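Local coordinates for cellulosomal scaffoldin adaptor protein B (Acetivibrio cellulolyticus, PDB 3FNK) that belongs to a cellulosomal adaptor scaffoldin, of which this chain is the second type II cohesin module, a beta-barrel module that binds dockerins, at residues D5-Y16 with K28-I36; L76-Q86 with L98-Y108. All coordinates share one frame; numbering follows the deposited sequence. Where two conformers were deposited one is given.

Interaction 1. Residues D5-Y16 with K28-I36; sequences DMIKASYITMGY and KATVKINKI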
loop_
_atom_site.group_PDB
_atom_site.type_symbol
_atom_site.label_atom_id
_atom_site.label_comp_id
_atom_site.label_asym_id
_atom_site.label_seq_id
_atom_site.Cartn_x
_atom_site.Cartn_y
_atom_site.Cartn_z
ATOM N N ASP A 5 6.897 7.705 13.302
ATOM C CA ASP A 5 6.009 8.734 12.716
ATOM C C ASP A 5 5.402 9.711 13.769
ATOM O O ASP A 5 5.646 9.534 14.983
ATOM C CB ASP A 5 4.956 8.081 11.793
ATOM C CG ASP A 5 5.589 7.323 10.590
ATOM O OD1 ASP A 5 6.417 7.895 9.818
ATOM O OD2 ASP A 5 5.233 6.134 10.399
ATOM N N MET A 6 4.631 10.716 13.305
ATOM C CA MET A 6 4.274 12.005 14.043
ATOM C C MET A 6 5.037 13.238 13.462
ATOM O O MET A 6 5.607 14.052 14.211
ATOM C CB MET A 6 4.503 11.909 15.556
ATOM C CG MET A 6 3.387 11.162 16.342
ATOM S SD MET A 6 1.847 12.118 16.623
ATOM C CE MET A 6 0.831 11.697 15.186
ATOM N N ILE A 7 4.976 13.370 12.128
ATOM C CA ILE A 7 6.046 13.916 11.260
ATOM C C ILE A 7 5.502 14.958 10.298
ATOM O O ILE A 7 4.396 14.813 9.818
ATOM C CB ILE A 7 6.659 12.755 10.424
ATOM C CG1 ILE A 7 7.575 11.920 11.317
ATOM C CG2 ILE A 7 7.408 13.242 9.183
ATOM C CD1 ILE A 7 8.100 10.718 10.643
ATOM N N LYS A 8 6.269 16.001 10.005
ATOM C CA LYS A 8 5.745 17.077 9.137
ATOM C C LYS A 8 5.899 16.856 7.618
ATOM O O LYS A 8 5.158 17.464 6.839
ATOM C CB LYS A 8 6.303 18.452 9.522
ATOM C CG LYS A 8 6.080 18.801 10.989
ATOM C CD LYS A 8 5.909 20.299 11.183
ATOM C CE LYS A 8 5.354 20.573 12.581
ATOM N NZ LYS A 8 4.609 21.880 12.675
ATOM N N ALA A 9 6.843 16.008 7.207
ATOM C CA ALA A 9 7.142 15.780 5.778
ATOM C C ALA A 9 6.022 14.938 5.124
ATOM O O ALA A 9 5.334 14.170 5.808
ATOM C CB ALA A 9 8.485 15.080 5.624
ATOM N N SER A 10 5.814 15.125 3.828
ATOM C CA SER A 10 4.837 14.331 3.073
ATOM C C SER A 10 5.444 12.985 2.744
ATOM O O SER A 10 6.601 12.907 2.297
ATOM C CB SER A 10 4.452 15.056 1.788
ATOM O OG SER A 10 3.821 16.264 2.125
ATOM N N TYR A 11 4.685 11.912 2.963
ATOM C CA TYR A 11 5.191 10.593 2.568
ATOM C C TYR A 11 4.091 9.580 2.261
ATOM O O TYR A 11 2.898 9.828 2.476
ATOM C CB TYR A 11 6.077 10.016 3.661
ATOM C CG TYR A 11 5.390 9.867 4.977
ATOM C CD1 TYR A 11 4.566 8.783 5.227
ATOM C CD2 TYR A 11 5.608 10.785 6.014
ATOM C CE1 TYR A 11 3.943 8.638 6.459
ATOM C CE2 TYR A 11 4.996 10.647 7.249
ATOM C CZ TYR A 11 4.164 9.566 7.462
ATOM O OH TYR A 11 3.527 9.398 8.681
ATOM N N ILE A 12 4.541 8.450 1.760
ATOM C CA ILE A 12 3.777 7.229 1.758
ATOM C C ILE A 12 4.613 6.162 2.418
ATOM O O ILE A 12 5.820 6.044 2.168
ATOM C CB ILE A 12 3.317 6.803 0.308
ATOM C CG1 ILE A 12 2.465 5.522 0.372
ATOM C CG2 ILE A 12 4.499 6.698 -0.646
ATOM C CD1 ILE A 12 1.754 5.144 -0.993
ATOM N N THR A 13 3.982 5.362 3.262
ATOM C CA THR A 13 4.741 4.302 3.862
ATOM C C THR A 13 3.915 3.026 4.052
ATOM O O THR A 13 2.708 3.000 3.758
ATOM C CB THR A 13 5.379 4.795 5.211
ATOM O OG1 THR A 13 6.507 3.966 5.530
ATOM C CG2 THR A 13 4.380 4.759 6.310
ATOM N N MET A 14 4.591 1.973 4.518
ATOM C CA MET A 14 3.932 0.771 5.076
ATOM C C MET A 14 4.274 0.605 6.565
ATOM O O MET A 14 5.460 0.611 6.908
ATOM C CB MET A 14 4.399 -0.459 4.292
ATOM C CG MET A 14 3.550 -1.698 4.499
ATOM S SD MET A 14 4.252 -3.055 3.559
ATOM C CE MET A 14 4.133 -2.404 1.883
ATOM N N GLY A 15 3.264 0.458 7.429
ATOM C CA GLY A 15 3.475 0.059 8.837
ATOM C C GLY A 15 2.986 -1.369 9.143
ATOM O O GLY A 15 2.010 -1.834 8.523
ATOM N N TYR A 16 3.672 -2.065 10.056
ATOM C CA TYR A 16 3.278 -3.413 10.536
ATOM C C TYR A 16 2.611 -3.361 11.870
ATOM O O TYR A 16 2.989 -2.562 12.718
ATOM C CB TYR A 16 4.474 -4.332 10.679
ATOM C CG TYR A 16 5.278 -4.483 9.429
ATOM C CD1 TYR A 16 4.656 -4.753 8.215
ATOM C CD2 TYR A 16 6.680 -4.373 9.452
ATOM C CE1 TYR A 16 5.390 -4.882 7.055
ATOM C CE2 TYR A 16 7.435 -4.517 8.277
ATOM C CZ TYR A 16 6.773 -4.772 7.089
ATOM O OH TYR A 16 7.467 -4.925 5.900
ATOM N N LYS A 28 -0.269 -7.845 9.664
ATOM C CA LYS A 28 -0.892 -6.905 8.750
ATOM C C LYS A 28 -0.049 -5.668 8.421
ATOM O O LYS A 28 0.412 -4.939 9.316
ATOM C CB LYS A 28 -2.331 -6.554 9.109
ATOM C CG LYS A 28 -2.579 -5.901 10.404
ATOM C CD LYS A 28 -3.968 -6.361 10.920
ATOM C CE LYS A 28 -3.964 -7.871 11.090
ATOM N NZ LYS A 28 -5.314 -8.495 11.339
ATOM N N ALA A 29 0.175 -5.498 7.118
ATOM C CA ALA A 29 0.932 -4.393 6.558
ATOM C C ALA A 29 -0.064 -3.388 6.009
ATOM O O ALA A 29 -0.937 -3.757 5.211
ATOM C CB ALA A 29 1.845 -4.895 5.468
ATOM N N THR A 30 0.039 -2.147 6.486
ATOM C CA THR A 30 -0.880 -1.053 6.141
ATOM C C THR A 30 -0.132 0.015 5.324
ATOM O O THR A 30 0.898 0.542 5.773
ATOM C CB THR A 30 -1.471 -0.399 7.379
ATOM O OG1 THR A 30 -2.186 -1.377 8.140
ATOM C CG2 THR A 30 -2.407 0.724 7.006
ATOM N N VAL A 31 -0.642 0.300 4.118
ATOM C CA VAL A 31 -0.094 1.344 3.249
ATOM C C VAL A 31 -0.838 2.587 3.709
ATOM O O VAL A 31 -2.051 2.552 3.866
ATOM C CB VAL A 31 -0.351 1.055 1.728
ATOM C CG1 VAL A 31 0.098 2.240 0.841
ATOM C CG2 VAL A 31 0.346 -0.222 1.286
ATOM N N LYS A 32 -0.110 3.683 3.933
ATOM C CA LYS A 32 -0.690 4.888 4.495
ATOM C C LYS A 32 0.114 6.129 4.073
ATOM O O LYS A 32 1.304 6.039 3.739
ATOM C CB LYS A 32 -0.720 4.768 6.021
ATOM C CG LYS A 32 0.681 4.533 6.638
ATOM C CD LYS A 32 0.495 4.168 8.118
ATOM C CE LYS A 32 1.797 3.839 8.810
ATOM N NZ LYS A 32 1.447 3.638 10.272
ATOM N N ILE A 33 -0.534 7.282 4.094
ATOM C CA ILE A 33 0.081 8.471 3.557
ATOM C C ILE A 33 -0.040 9.604 4.548
ATOM O O ILE A 33 -0.875 9.585 5.450
ATOM C CB ILE A 33 -0.539 8.935 2.225
ATOM C CG1 ILE A 33 -2.080 9.034 2.322
ATOM C CG2 ILE A 33 -0.133 8.022 1.106
ATOM C CD1 ILE A 33 -2.746 9.963 1.192
ATOM N N ASN A 34 0.816 10.601 4.336
ATOM C CA ASN A 34 0.864 11.769 5.171
ATOM C C ASN A 34 1.026 12.967 4.287
ATOM O O ASN A 34 1.988 13.059 3.496
ATOM C CB ASN A 34 2.017 11.677 6.203
ATOM C CG ASN A 34 1.974 12.818 7.223
ATOM O OD1 ASN A 34 0.963 13.016 7.886
ATOM N ND2 ASN A 34 3.041 13.621 7.278
ATOM N N LYS A 35 0.052 13.860 4.414
ATOM C CA LYS A 35 0.037 15.177 3.782
ATOM C C LYS A 35 0.300 15.178 2.272
ATOM O O LYS A 35 1.195 15.872 1.762
ATOM C CB LYS A 35 0.950 16.151 4.531
ATOM C CG LYS A 35 0.456 16.445 5.932
ATOM C CD LYS A 35 1.047 17.773 6.454
ATOM C CE LYS A 35 2.449 17.593 6.879
ATOM N NZ LYS A 35 3.126 18.847 7.436
ATOM N N ILE A 36 -0.512 14.399 1.564
ATOM C CA ILE A 36 -0.472 14.379 0.114
ATOM C C ILE A 36 -1.580 15.315 -0.371
ATOM O O ILE A 36 -2.769 15.062 -0.134
ATOM C CB ILE A 36 -0.637 12.939 -0.449
ATOM C CG1 ILE A 36 0.402 11.972 0.160
ATOM C CG2 ILE A 36 -0.559 12.933 -2.001
ATOM C CD1 ILE A 36 1.888 12.280 -0.100
HETATM O O HOH W 1 -0.569 -2.800 9.810
#

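Interaction 2. Residues L76-Q86 with L98-Y108; sequences LVSEDYGPIVQ and LSRSYTALEVY. With EDO (1,2-ethanediol), chain D.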
loop_
_atom_site.group_PDB
_atom_site.type_symbol
_atom_site.label_atom_id
_atom_site.label_comp_id
_atom_site.label_asym_id
_atom_site.label_seq_id
_atom_site.Cartn_x
_atom_site.Cartn_y
_atom_site.Cartn_z
ATOM N N LEU A 76 -10.411 6.908 0.448
ATOM C CA LEU A 76 -10.866 6.316 -0.816
ATOM C C LEU A 76 -12.085 5.374 -0.664
ATOM O O LEU A 76 -12.323 4.491 -1.513
ATOM C CB LEU A 76 -9.683 5.594 -1.499
ATOM C CG LEU A 76 -8.442 6.460 -1.816
ATOM C CD1 LEU A 76 -7.341 5.635 -2.535
ATOM C CD2 LEU A 76 -8.810 7.703 -2.630
ATOM N N VAL A 77 -12.833 5.548 0.433
ATOM C CA VAL A 77 -14.066 4.782 0.657
ATOM C C VAL A 77 -15.346 5.612 0.641
ATOM O O VAL A 77 -16.423 5.098 0.992
ATOM C CB VAL A 77 -14.026 3.914 1.959
ATOM C CG1 VAL A 77 -13.041 2.817 1.808
ATOM C CG2 VAL A 77 -13.680 4.768 3.177
ATOM N N SER A 78 -15.278 6.873 0.220
ATOM C CA SER A 78 -16.522 7.616 0.099
ATOM C C SER A 78 -17.225 7.246 -1.224
ATOM O O SER A 78 -16.719 7.541 -2.297
ATOM C CB SER A 78 -16.269 9.130 0.208
ATOM O OG SER A 78 -17.369 9.834 -0.349
ATOM N N GLU A 79 -18.394 6.619 -1.135
ATOM C CA GLU A 79 -19.060 6.047 -2.305
ATOM C C GLU A 79 -19.498 7.086 -3.311
ATOM O O GLU A 79 -19.431 6.842 -4.496
ATOM C CB GLU A 79 -20.222 5.114 -1.924
ATOM C CG GLU A 79 -19.788 3.701 -1.400
ATOM C CD GLU A 79 -18.748 2.908 -2.302
ATOM O OE1 GLU A 79 -18.869 2.837 -3.563
ATOM O OE2 GLU A 79 -17.799 2.321 -1.726
ATOM N N ASP A 80 -19.877 8.265 -2.834
ATOM C CA ASP A 80 -20.149 9.424 -3.685
ATOM C C ASP A 80 -19.097 9.786 -4.731
ATOM O O ASP A 80 -19.424 10.417 -5.747
ATOM C CB ASP A 80 -20.423 10.648 -2.819
ATOM C CG ASP A 80 -21.723 10.523 -2.055
ATOM O OD1 ASP A 80 -22.457 9.529 -2.296
ATOM O OD2 ASP A 80 -21.990 11.399 -1.211
ATOM N N TYR A 81 -17.838 9.415 -4.481
ATOM C CA TYR A 81 -16.740 9.817 -5.385
ATOM C C TYR A 81 -16.337 8.669 -6.318
ATOM O O TYR A 81 -15.406 8.788 -7.127
ATOM C CB TYR A 81 -15.548 10.310 -4.558
ATOM C CG TYR A 81 -15.869 11.422 -3.584
ATOM C CD1 TYR A 81 -15.109 11.592 -2.418
ATOM C CD2 TYR A 81 -16.892 12.330 -3.839
ATOM C CE1 TYR A 81 -15.390 12.591 -1.526
ATOM C CE2 TYR A 81 -17.181 13.337 -2.949
ATOM C CZ TYR A 81 -16.424 13.458 -1.803
ATOM O OH TYR A 81 -16.693 14.463 -0.938
ATOM N N GLY A 82 -17.073 7.568 -6.233
ATOM C CA GLY A 82 -16.923 6.454 -7.176
ATOM C C GLY A 82 -15.538 5.802 -7.146
ATOM O O GLY A 82 -14.813 5.830 -8.135
ATOM N N PRO A 83 -15.161 5.215 -6.010
ATOM C CA PRO A 83 -13.867 4.500 -5.960
ATOM C C PRO A 83 -13.854 3.190 -6.787
ATOM O O PRO A 83 -14.859 2.471 -6.855
ATOM C CB PRO A 83 -13.689 4.186 -4.469
ATOM C CG PRO A 83 -15.100 4.125 -3.932
ATOM C CD PRO A 83 -15.855 5.199 -4.721
ATOM N N ILE A 84 -12.748 2.944 -7.465
ATOM C CA ILE A 84 -12.564 1.681 -8.129
ATOM C C ILE A 84 -11.234 1.105 -7.597
ATOM O O ILE A 84 -10.275 1.860 -7.346
ATOM C CB ILE A 84 -12.682 1.885 -9.677
ATOM C CG1 ILE A 84 -12.710 0.563 -10.427
ATOM C CG2 ILE A 84 -11.607 2.825 -10.217
ATOM C CD1 ILE A 84 -12.848 0.763 -11.942
ATOM N N VAL A 85 -11.197 -0.210 -7.372
ATOM C CA VAL A 85 -10.001 -0.848 -6.805
ATOM C C VAL A 85 -9.673 -2.086 -7.631
ATOM O O VAL A 85 -10.605 -2.777 -8.086
ATOM C CB VAL A 85 -10.251 -1.217 -5.325
ATOM C CG1 VAL A 85 -11.432 -2.215 -5.160
ATOM C CG2 VAL A 85 -8.988 -1.705 -4.622
ATOM N N GLN A 86 -8.377 -2.363 -7.832
ATOM C CA GLN A 86 -7.927 -3.555 -8.573
ATOM C C GLN A 86 -6.582 -4.068 -8.034
ATOM O O GLN A 86 -5.731 -3.256 -7.646
ATOM C CB GLN A 86 -7.782 -3.260 -10.077
ATOM C CG GLN A 86 -7.677 -4.525 -10.972
ATOM C CD GLN A 86 -7.404 -4.226 -12.452
ATOM O OE1 GLN A 86 -7.344 -3.066 -12.889
ATOM N NE2 GLN A 86 -7.245 -5.281 -13.225
ATOM N N LEU A 98 -1.330 -2.963 -6.571
ATOM C CA LEU A 98 -2.629 -2.574 -6.086
ATOM C C LEU A 98 -2.899 -1.132 -6.495
ATOM O O LEU A 98 -2.012 -0.258 -6.391
ATOM C CB LEU A 98 -2.645 -2.565 -4.559
ATOM C CG LEU A 98 -1.898 -3.629 -3.753
ATOM C CD1 LEU A 98 -1.841 -3.211 -2.297
ATOM C CD2 LEU A 98 -2.642 -4.945 -3.868
ATOM N N SER A 99 -4.134 -0.878 -6.905
ATOM C CA SER A 99 -4.578 0.461 -7.272
ATOM C C SER A 99 -5.966 0.690 -6.776
ATOM O O SER A 99 -6.832 -0.170 -6.904
ATOM C CB SER A 99 -4.606 0.655 -8.773
ATOM O OG SER A 99 -3.377 0.368 -9.347
ATOM N N ARG A 100 -6.175 1.879 -6.236
ATOM C CA ARG A 100 -7.479 2.361 -5.903
ATOM C C ARG A 100 -7.539 3.860 -6.166
ATOM O O ARG A 100 -6.653 4.612 -5.684
ATOM C CB ARG A 100 -7.778 2.034 -4.437
ATOM C CG ARG A 100 -9.190 2.350 -4.035
ATOM C CD ARG A 100 -9.544 1.895 -2.612
ATOM N NE ARG A 100 -10.932 2.258 -2.304
ATOM C CZ ARG A 100 -11.957 1.397 -2.173
ATOM N NH1 ARG A 100 -11.770 0.080 -2.331
ATOM N NH2 ARG A 100 -13.180 1.855 -1.862
ATOM N N SER A 101 -8.582 4.305 -6.884
ATOM C CA SER A 101 -8.796 5.729 -7.187
ATOM C C SER A 101 -10.280 6.128 -7.104
ATOM O O SER A 101 -11.140 5.321 -7.365
ATOM C CB SER A 101 -8.363 6.080 -8.620
ATOM O OG SER A 101 -6.985 6.373 -8.739
ATOM N N TYR A 102 -10.554 7.386 -6.760
ATOM C CA TYR A 102 -11.843 7.995 -7.046
ATOM C C TYR A 102 -11.953 8.294 -8.535
ATOM O O TYR A 102 -10.955 8.656 -9.174
ATOM C CB TYR A 102 -11.961 9.291 -6.259
ATOM C CG TYR A 102 -12.244 9.095 -4.775
ATOM C CD1 TYR A 102 -11.688 9.954 -3.815
ATOM C CD2 TYR A 102 -13.055 8.059 -4.333
ATOM C CE1 TYR A 102 -11.955 9.795 -2.459
ATOM C CE2 TYR A 102 -13.314 7.873 -2.974
ATOM C CZ TYR A 102 -12.789 8.770 -2.037
ATOM O OH TYR A 102 -13.047 8.580 -0.687
ATOM N N THR A 103 -13.165 8.185 -9.083
ATOM C CA THR A 103 -13.403 8.482 -10.495
ATOM C C THR A 103 -14.293 9.718 -10.705
ATOM O O THR A 103 -14.169 10.405 -11.737
ATOM C CB THR A 103 -14.066 7.271 -11.233
ATOM O OG1 THR A 103 -15.200 6.824 -10.493
ATOM C CG2 THR A 103 -13.076 6.125 -11.380
ATOM N N ALA A 104 -15.169 9.996 -9.738
ATOM C CA ALA A 104 -16.066 11.169 -9.795
ATOM C C ALA A 104 -15.342 12.389 -9.172
ATOM O O ALA A 104 -15.697 12.865 -8.066
ATOM C CB ALA A 104 -17.407 10.877 -9.049
ATOM N N LEU A 105 -14.301 12.848 -9.864
ATOM C CA LEU A 105 -13.359 13.836 -9.296
ATOM C C LEU A 105 -14.013 15.184 -9.127
ATOM O O LEU A 105 -13.760 15.882 -8.148
ATOM C CB LEU A 105 -12.128 13.971 -10.185
ATOM C CG LEU A 105 -11.355 12.645 -10.313
ATOM C CD1 LEU A 105 -10.090 12.923 -11.084
ATOM C CD2 LEU A 105 -11.056 12.080 -8.881
ATOM N N GLU A 106 -14.848 15.564 -10.099
ATOM C CA GLU A 106 -15.597 16.819 -9.976
ATOM C C GLU A 106 -16.441 16.878 -8.683
ATOM O O GLU A 106 -16.397 17.904 -7.969
ATOM C CB GLU A 106 -16.455 17.067 -11.206
ATOM C CG GLU A 106 -16.983 18.511 -11.279
ATOM C CD GLU A 106 -17.682 18.750 -12.574
ATOM O OE1 GLU A 106 -18.333 17.810 -13.084
ATOM O OE2 GLU A 106 -17.551 19.854 -13.127
ATOM N N VAL A 107 -17.176 15.800 -8.385
ATOM C CA VAL A 107 -17.959 15.682 -7.119
ATOM C C VAL A 107 -17.010 15.860 -5.915
ATOM O O VAL A 107 -17.237 16.710 -5.031
ATOM C CB VAL A 107 -18.731 14.338 -7.008
ATOM C CG1 VAL A 107 -19.572 14.264 -5.691
ATOM C CG2 VAL A 107 -19.653 14.081 -8.242
ATOM N N TYR A 108 -15.920 15.093 -5.926
ATOM C CA TYR A 108 -14.847 15.210 -4.927
ATOM C C TYR A 108 -14.307 16.653 -4.805
ATOM O O TYR A 108 -14.286 17.230 -3.720
ATOM C CB TYR A 108 -13.711 14.232 -5.284
ATOM C CG TYR A 108 -12.569 14.096 -4.267
ATOM C CD1 TYR A 108 -12.762 14.356 -2.899
ATOM C CD2 TYR A 108 -11.319 13.616 -4.676
ATOM C CE1 TYR A 108 -11.712 14.187 -1.971
ATOM C CE2 TYR A 108 -10.276 13.427 -3.769
ATOM C CZ TYR A 108 -10.463 13.710 -2.418
ATOM O OH TYR A 108 -9.418 13.500 -1.516
HETATM C C1 EDO D . -3.811 -2.556 -10.712
HETATM O O1 EDO D . -2.771 -2.286 -9.762
HETATM C C2 EDO D . -3.159 -2.838 -12.044
HETATM O O2 EDO D . -2.852 -1.611 -12.689
HETATM O O HOH W 2 -15.498 0.101 -2.590
#

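Interaction 1. Residues D5-Y16 with K28-I36
Tyr11 to Tyr16 pairs antiparallel with Lys28 to Asn34, forming a beta hairpin at the N-terminal side of the cohesin module. Backbone bonds join Tyr11 with Asn34, Thr13 with Lys32 and Gly15 with Thr30, two per pair. At the Tyr11 end of the pairing, Asn34 carries much of the contact. Its CB lies over one face of the Tyr11 ring, 3.4 Å from the ring centroid, a CH-pi contact. Its CG is anti to the backbone N (chi1 -172°), which carries the amide across toward the loop before Tyr11. There ND2 donates to Ala9 O at 2.8 Å, with the acceptor close to the amide plane. A weak second bond goes from ND2 to Ile7 O, so one amide nitrogen holds two loop carbonyls. Ser10 OG donates to Lys35 O at 2.7 Å and closes the same end of the pairing. The two faces of the hairpin differ. In this cohesin beta barrel, Ile12, Met14, Val31 and Ile33 point inward, and strand 39-47 covers part of this apolar face. Ile12 CG1 meets Ile33 CG2 at 3.7 Å, while Met14 SD rests 3.6 Å from Ala29 CB. On the other face Lys32 runs extended alongside Thr13, with CE 3.7 Å from Thr13 CG2. Thr13 OG1 itself bonds to Ile167 O, on the parallel strand 165-167. Beside the Gly15 and Thr30 pair, a water donates to Gly15 O and accepts from Thr30 OG1.

Interaction 2. Residues L76-Q86 with L98-Y108
Residues 83-86 and 98-102 run antiparallel, 171° between their directions, with paired backbone bonds linking Ile84 to Ser101 and Gln86 to Ser99. Arg100 reaches from this pairing to the loop at Leu76. The chain leaves CA with CG opposite the backbone N (chi1 -173°) and stays extended as far as NE, which brings the guanidinium to Leu76 O. NE at 2.7 Å and NH2 at 2.8 Å both donate to that one oxygen, a side-on grip. The oxygen lies in the guanidinium plane, but both donors come from the same face of the Leu76 carbonyl. Pro83 CB lies 3.5 Å from Arg100 NH2, and Val85 packs near NH1. The hairpin is part of an antiparallel sheet of the cohesin fold, and strand 39-47 flanks residues 98-102 on their other side. Beyond the strands, Tyr81, Tyr102 and Tyr108 form an aromatic cluster where the hairpin meets the start of helix 105-111. Tyr102 is held between Tyr81 CB over one face and Leu76 CD2 over the opposite face. The Tyr81 ring turns its edge to the Tyr102 face, planes at 84°, an edge-to-face pair. Tyr108 CA sits over one face of the Tyr81 ring, 3.8 Å from its centroid. Tyr102 OH accepts from Ser78 N at 3.0 Å and is also bonded to Glu115, which takes Leu76 N as well. Tyr81 O accepts from both Thr103 N and Ala104 N, the latter residue being the N-cap of the helix. Thr103 OG1 donates to Gly82 O at 2.6 Å, in the carbonyl plane and on a lone pair.

How the interactions relate
From the N terminus, interaction 1 comes first: strand 11-16 turns back into strand 26-34 and closes a hairpin loop. Interaction 2 follows in series, closing a second hairpin between strands 83-87 and 95-102, with the chain running on into helix 105-111. The two loops neither nest nor cross. They lie on different sheets of the cohesin module, the first in a mixed sheet, the second in an antiparallel one. Strand 39-47 connects them: its side chains meet Ile12, Met14 and Ile33 of interaction 1, and Leu76 and Arg100 of interaction 2. The centres are 20 Å apart, with nearest atoms about 5 Å.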